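Local coordinates for protein dally-like, isoform A (Drosophila melanogaster, PDB 6XTZ) that binds Wnt and Hedgehog proteins as a cell-surface glypican, and shields the palmitoleate lipid of Wnt so that signalling can reach distant cells, at residues T47-T50 and Y51-T55; V220-N223 and A224-G228; W269-F272 and A273-M276. The protein carries 5 engineered substitutions. All coordinates share one frame; numbering follows the deposited sequence.

Interaction 1: residues T47-T50 and Y51-T55; sequences TCCT and YNMET
T50 and M53 meet where a loop becomes a helix, and their side chains cross obliquely, the hydroxyl oxygen against the methionine's CG. With chi1 at 66°, T50 OG1 is tucked between its own backbone N and carbonyl carbon, which turns it into the first helical turn. There it accepts from M53 N at 3.2 Å, a fairly straight bond with an angle of 163° at the hydrogen. OG1 also touches M53 CG at 3.2 Å, so the methionine chain sets out alongside the hydroxyl that its own backbone N binds. From there M53 runs back over the loop: its sulfur arrives 3.7 Å from T50 N, a weak N-H...S bond, and a bend at chi3 carries CE on to 3.8 Å from C48 O and 4.2 Å from C49 SG. Together T50 and M53 form a capping box at the start of helix 51-110, with T50 as the N-cap. T50 O begins the regular helical pattern by accepting from E54 N at 3.0 Å. With an alanine here, M53 N would probably be left without its side-chain acceptor and the methionine chain would be freer to shift. Just upstream, T47 OG1 accepts from C49 N at 3.2 Å, an ST turn just ahead of the cap. Disulfides tie this loop down, C48 to C10 and C49 to C239, while F17 of helix 14-19 packs against both C49 and M53. The carboxylate of E54 turns to other partners, the backbone amides of R38, Y39 and C40.

Interaction 2: residues V220-N223 and A224-G228; sequences VRLN and ADCTG
On opposite sides of the N223 amide plane stand D225 CB, 3.6 Å from OD1, and C226 CB, 3.5 Å from it, so that the two flank the oxygen. C226 N gives OD1 a hydrogen bond of 2.8 Å; the donor lies nearly on the line of CG-OD1 (171° at the oxygen), but the bond is bent at the hydrogen (140°). The other end of the group is also held, since ND2 donates to P510 O, so the flip of the amide is fixed by a donor at one end and an acceptor at the other. A chi1 of 55° places CG between the backbone N and the carbonyl carbon, folding the amide over the first turn. The backbone oxygen N223 O adds two weak bonds, from C226 N at 3.1 Å and from T227 N at 3.4 Å. Next to the cap, L222 CD1 rests 3.8 Å from C226 SG, and L65 of helix 51-110 touches the same leucine. An asparagine N-cap next to a hydrophobic contact thus opens helix 224-234, with the disulfide of its third residue, C226, joining that first turn to C258 of helix 248-258.

Interaction 3: residues W269-F272 and A273-M276; sequences WENF and AMAM
A Met-aromatic pair one helical turn apart, F272 and M276, marks the inward side of helix 263-283. The two side chains lie side by side and point the same way. M276 CG sits over one face of the phenyl ring, 3.7 Å from its centroid and 24° off the normal, a CH-pi contact displaced toward the rim, where it comes within 3.4 Å of F272 CE1. The methionine bends at both chi2 (-74°) and chi3, and SD consequently stands obliquely to the ring, 4.6 Å from the centroid. W269 O lies at the edge of the ring, in its plane, while also accepting from A273 N at 2.9 Å. In the backbone of the pair, M276 N donates to F272 O at 2.9 Å, one of four consecutive helical bonds of near-identical length. Farther round the helix, M274 CE touches N271 OD1 at 3.3 Å, and N271 ND2 is held by E268. Neighbouring helices enclose the buried side: A206 and A210 of helix 185-216 meet F272, V453 of helix 441-455 meets M276, and L533 of helix 513-538 meets both. The arrangement is that of a helix-bundle core, here in the elongated, almost wholly helical glypican fold.

The three contacts follow in series along the chain, all within the glypican core. Centres of interactions 1 and 2 lie about 19 Å apart, of 2 and 3 about 28 Å, and of 1 and 3 about 45 Å. The centre of interaction 3 is about 7 Å from that of the chain, that of interaction 1 about 44 Å. Helix 51-110 connects them: it starts in interaction 1, packs on L222 through L65 and on W269 through M76 and L80, then carries L94, L95, S98 and Q101 to the palmitoleoyl serine. Helix 513-538 likewise reaches interactions 2 and 3. Two disulfide-linked helix starts thus precede the bundle interior, and no contact contains a lipid-pocket residue.

Interaction 1: residues T47-T50 and Y51-T55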
loop_
_atom_site.group_PDB
_atom_site.type_symbol
_atom_site.label_atom_id
_atom_site.label_comp_id
_atom_site.label_asym_id
_atom_site.label_seq_id
_atom_site.Cartn_x
_atom_site.Cartn_y
_atom_site.Cartn_z
ATOM N N THR A 47 -26.447 20.765 36.222
ATOM C CA THR A 47 -25.300 20.722 35.328
ATOM C C THR A 47 -24.795 22.137 35.089
ATOM O O THR A 47 -25.555 23.105 35.179
ATOM C CB THR A 47 -25.651 20.063 33.987
ATOM O OG1 THR A 47 -24.555 20.217 33.076
ATOM C CG2 THR A 47 -26.896 20.703 33.388
ATOM N N CYS A 48 -23.505 22.248 34.784
ATOM C CA CYS A 48 -22.888 23.538 34.504
ATOM C C CYS A 48 -22.931 23.905 33.027
ATOM O O CYS A 48 -22.373 24.937 32.644
ATOM C CB CYS A 48 -21.434 23.551 34.988
ATOM S SG CYS A 48 -21.236 23.352 36.766
ATOM N N CYS A 49 -23.579 23.095 32.197
ATOM C CA CYS A 49 -23.635 23.319 30.761
ATOM C C CYS A 49 -25.075 23.529 30.319
ATOM O O CYS A 49 -25.998 22.907 30.853
ATOM C CB CYS A 49 -23.029 22.138 29.997
ATOM S SG CYS A 49 -21.249 21.982 30.201
ATOM N N THR A 50 -25.256 24.410 29.345
ATOM C CA THR A 50 -26.542 24.611 28.699
ATOM C C THR A 50 -26.595 23.811 27.402
ATOM O O THR A 50 -25.612 23.204 26.975
ATOM C CB THR A 50 -26.788 26.095 28.423
ATOM O OG1 THR A 50 -25.846 26.561 27.449
ATOM C CG2 THR A 50 -26.627 26.908 29.700
ATOM N N TYR A 51 -27.772 23.820 26.775
ATOM C CA TYR A 51 -27.937 23.126 25.503
ATOM C C TYR A 51 -27.080 23.758 24.412
ATOM O O TYR A 51 -26.553 23.053 23.542
ATOM C CB TYR A 51 -29.411 23.132 25.100
ATOM C CG TYR A 51 -29.742 22.279 23.896
ATOM C CD1 TYR A 51 -30.131 20.954 24.049
ATOM C CD2 TYR A 51 -29.695 22.804 22.612
ATOM C CE1 TYR A 51 -30.448 20.174 22.953
ATOM C CE2 TYR A 51 -30.011 22.033 21.512
ATOM C CZ TYR A 51 -30.387 20.718 21.688
ATOM O OH TYR A 51 -30.702 19.950 20.593
ATOM N N ASN A 52 -26.928 25.085 24.441
ATOM C CA ASN A 52 -26.114 25.751 23.428
ATOM C C ASN A 52 -24.627 25.521 23.665
ATOM O O ASN A 52 -23.856 25.395 22.708
ATOM C CB ASN A 52 -26.429 27.245 23.403
ATOM C CG ASN A 52 -27.848 27.535 22.952
ATOM O OD1 ASN A 52 -28.364 26.893 22.035
ATOM N ND2 ASN A 52 -28.489 28.502 23.599
ATOM N N MET A 53 -24.200 25.471 24.929
ATOM C CA MET A 53 -22.803 25.157 25.215
ATOM C C MET A 53 -22.459 23.745 24.766
ATOM O O MET A 53 -21.380 23.502 24.215
ATOM C CB MET A 53 -22.522 25.324 26.708
ATOM C CG MET A 53 -22.638 26.749 27.209
ATOM S SD MET A 53 -22.536 26.820 29.004
ATOM C CE MET A 53 -20.952 26.032 29.287
ATOM N N GLU A 54 -23.373 22.798 24.988
ATOM C CA GLU A 54 -23.138 21.420 24.576
ATOM C C GLU A 54 -23.055 21.303 23.060
ATOM O O GLU A 54 -22.218 20.560 22.535
ATOM C CB GLU A 54 -24.243 20.521 25.126
ATOM C CG GLU A 54 -24.011 19.042 24.896
ATOM C CD GLU A 54 -25.203 18.201 25.295
ATOM O OE1 GLU A 54 -26.350 18.644 25.070
ATOM O OE2 GLU A 54 -24.993 17.096 25.836
ATOM N N THR A 55 -23.913 22.030 22.341
ATOM C CA THR A 55 -23.901 21.957 20.883
ATOM C C THR A 55 -22.604 22.518 20.312
ATOM O O THR A 55 -22.025 21.935 19.387
ATOM C CB THR A 55 -25.108 22.699 20.306
ATOM O OG1 THR A 55 -26.314 22.126 20.828
ATOM C CG2 THR A 55 -25.122 22.598 18.788
#

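Interaction 2: residues V220-N223 and A224-G228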
loop_
_atom_site.group_PDB
_atom_site.type_symbol
_atom_site.label_atom_id
_atom_site.label_comp_id
_atom_site.label_asym_id
_atom_site.label_seq_id
_atom_site.Cartn_x
_atom_site.Cartn_y
_atom_site.Cartn_z
ATOM N N VAL A 220 -15.384 9.347 4.039
ATOM C CA VAL A 220 -16.284 8.773 5.033
ATOM C C VAL A 220 -16.417 9.751 6.193
ATOM O O VAL A 220 -15.439 10.035 6.893
ATOM C CB VAL A 220 -15.779 7.406 5.518
ATOM C CG1 VAL A 220 -16.821 6.745 6.408
ATOM C CG2 VAL A 220 -15.440 6.516 4.333
ATOM N N ARG A 221 -17.627 10.260 6.398
ATOM C CA ARG A 221 -17.901 11.196 7.476
ATOM C C ARG A 221 -18.253 10.451 8.757
ATOM O O ARG A 221 -18.772 9.331 8.726
ATOM C CB ARG A 221 -19.044 12.138 7.099
ATOM C CG ARG A 221 -18.784 12.978 5.861
ATOM C CD ARG A 221 -19.995 13.832 5.517
ATOM N NE ARG A 221 -19.760 14.682 4.354
ATOM C CZ ARG A 221 -20.004 14.316 3.099
ATOM N NH1 ARG A 221 -19.760 15.156 2.103
ATOM N NH2 ARG A 221 -20.491 13.110 2.840
ATOM N N LEU A 222 -17.961 11.085 9.888
ATOM C CA LEU A 222 -18.374 10.541 11.172
ATOM C C LEU A 222 -19.894 10.568 11.287
ATOM O O LEU A 222 -20.564 11.444 10.735
ATOM C CB LEU A 222 -17.741 11.336 12.313
ATOM C CG LEU A 222 -16.213 11.398 12.292
ATOM C CD1 LEU A 222 -15.687 12.235 13.448
ATOM C CD2 LEU A 222 -15.624 10.001 12.330
ATOM N N ASN A 223 -20.442 9.589 12.001
ATOM C CA ASN A 223 -21.883 9.477 12.166
ATOM C C ASN A 223 -22.327 10.116 13.478
ATOM O O ASN A 223 -21.516 10.510 14.319
ATOM C CB ASN A 223 -22.326 8.009 12.095
ATOM C CG ASN A 223 -21.601 7.122 13.091
ATOM O OD1 ASN A 223 -21.342 7.515 14.230
ATOM N ND2 ASN A 223 -21.271 5.910 12.663
ATOM N N ALA A 224 -23.650 10.210 13.644
ATOM C CA ALA A 224 -24.214 10.849 14.830
ATOM C C ALA A 224 -23.857 10.100 16.107
ATOM O O ALA A 224 -23.666 10.726 17.156
ATOM C CB ALA A 224 -25.729 10.967 14.690
ATOM N N ASP A 225 -23.758 8.769 16.043
ATOM C CA ASP A 225 -23.392 8.007 17.233
ATOM C C ASP A 225 -21.988 8.352 17.708
ATOM O O ASP A 225 -21.705 8.286 18.911
ATOM C CB ASP A 225 -23.507 6.507 16.965
ATOM C CG ASP A 225 -24.948 6.048 16.828
ATOM O OD1 ASP A 225 -25.860 6.895 16.943
ATOM O OD2 ASP A 225 -25.170 4.840 16.609
ATOM N N CYS A 226 -21.097 8.724 16.786
ATOM C CA CYS A 226 -19.753 9.130 17.185
ATOM C C CYS A 226 -19.775 10.459 17.925
ATOM O O CYS A 226 -19.044 10.640 18.905
ATOM C CB CYS A 226 -18.839 9.222 15.962
ATOM S SG CYS A 226 -17.348 10.208 16.247
ATOM N N THR A 227 -20.600 11.402 17.464
ATOM C CA THR A 227 -20.662 12.712 18.103
ATOM C C THR A 227 -21.038 12.594 19.575
ATOM O O THR A 227 -20.439 13.254 20.428
ATOM C CB THR A 227 -21.660 13.609 17.369
ATOM O OG1 THR A 227 -21.322 13.662 15.978
ATOM C CG2 THR A 227 -21.634 15.018 17.944
ATOM N N GLY A 228 -22.013 11.739 19.892
ATOM C CA GLY A 228 -22.440 11.602 21.276
ATOM C C GLY A 228 -21.340 11.084 22.183
ATOM O O GLY A 228 -21.062 11.662 23.237
#

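Interaction 3: residues W269-F272 and A273-M276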
loop_
_atom_site.group_PDB
_atom_site.type_symbol
_atom_site.label_atom_id
_atom_site.label_comp_id
_atom_site.label_asym_id
_atom_site.label_seq_id
_atom_site.Cartn_x
_atom_site.Cartn_y
_atom_site.Cartn_z
ATOM N N TRP A 269 -4.647 -3.552 5.672
ATOM C CA TRP A 269 -3.503 -2.662 5.497
ATOM C C TRP A 269 -2.234 -3.296 6.051
ATOM O O TRP A 269 -1.151 -3.146 5.473
ATOM C CB TRP A 269 -3.778 -1.320 6.175
ATOM C CG TRP A 269 -2.732 -0.272 5.927
ATOM C CD1 TRP A 269 -1.647 0.004 6.708
ATOM C CD2 TRP A 269 -2.681 0.650 4.830
ATOM N NE1 TRP A 269 -0.921 1.038 6.163
ATOM C CE2 TRP A 269 -1.534 1.450 5.009
ATOM C CE3 TRP A 269 -3.494 0.875 3.714
ATOM C CZ2 TRP A 269 -1.180 2.458 4.113
ATOM C CZ3 TRP A 269 -3.141 1.875 2.827
ATOM C CH2 TRP A 269 -1.994 2.655 3.031
ATOM N N GLU A 270 -2.351 -4.016 7.170
ATOM C CA GLU A 270 -1.209 -4.755 7.697
ATOM C C GLU A 270 -0.792 -5.869 6.747
ATOM O O GLU A 270 0.406 -6.107 6.551
ATOM C CB GLU A 270 -1.537 -5.316 9.081
ATOM C CG GLU A 270 -1.730 -4.255 10.152
ATOM C CD GLU A 270 -1.883 -4.848 11.538
ATOM O OE1 GLU A 270 -1.787 -6.084 11.671
ATOM O OE2 GLU A 270 -2.101 -4.077 12.497
ATOM N N ASN A 271 -1.764 -6.567 6.151
ATOM C CA ASN A 271 -1.434 -7.577 5.149
ATOM C C ASN A 271 -0.743 -6.947 3.948
ATOM O O ASN A 271 0.182 -7.532 3.375
ATOM C CB ASN A 271 -2.694 -8.323 4.706
ATOM C CG ASN A 271 -3.316 -9.140 5.822
ATOM O OD1 ASN A 271 -2.656 -9.481 6.803
ATOM N ND2 ASN A 271 -4.593 -9.466 5.672
ATOM N N PHE A 272 -1.183 -5.749 3.552
ATOM C CA PHE A 272 -0.520 -5.032 2.468
ATOM C C PHE A 272 0.922 -4.698 2.828
ATOM O O PHE A 272 1.827 -4.854 2.001
ATOM C CB PHE A 272 -1.298 -3.758 2.130
ATOM C CG PHE A 272 -0.497 -2.743 1.363
ATOM C CD1 PHE A 272 -0.316 -2.874 -0.004
ATOM C CD2 PHE A 272 0.072 -1.655 2.009
ATOM C CE1 PHE A 272 0.419 -1.940 -0.713
ATOM C CE2 PHE A 272 0.811 -0.721 1.306
ATOM C CZ PHE A 272 0.987 -0.866 -0.056
ATOM N N ALA A 273 1.156 -4.234 4.058
ATOM C CA ALA A 273 2.510 -3.868 4.463
ATOM C C ALA A 273 3.414 -5.091 4.548
ATOM O O ALA A 273 4.606 -5.012 4.231
ATOM C CB ALA A 273 2.480 -3.131 5.800
ATOM N N MET A 274 2.870 -6.230 4.981
ATOM C CA MET A 274 3.677 -7.441 5.069
ATOM C C MET A 274 3.983 -7.999 3.686
ATOM O O MET A 274 5.081 -8.516 3.448
ATOM C CB MET A 274 2.968 -8.487 5.932
ATOM C CG MET A 274 2.871 -8.111 7.402
ATOM S SD MET A 274 2.130 -9.393 8.434
ATOM C CE MET A 274 0.478 -9.472 7.746
ATOM N N ALA A 275 3.030 -7.900 2.759
ATOM C CA ALA A 275 3.282 -8.362 1.399
ATOM C C ALA A 275 4.241 -7.431 0.670
ATOM O O ALA A 275 5.057 -7.883 -0.142
ATOM C CB ALA A 275 1.965 -8.494 0.637
ATOM N N MET A 276 4.160 -6.125 0.945
ATOM C CA MET A 276 5.105 -5.183 0.352
ATOM C C MET A 276 6.525 -5.453 0.825
ATOM O O MET A 276 7.479 -5.339 0.047
ATOM C CB MET A 276 4.701 -3.747 0.684
ATOM C CG MET A 276 3.544 -3.227 -0.139
ATOM S SD MET A 276 3.997 -2.846 -1.840
ATOM C CE MET A 276 5.060 -1.429 -1.593
#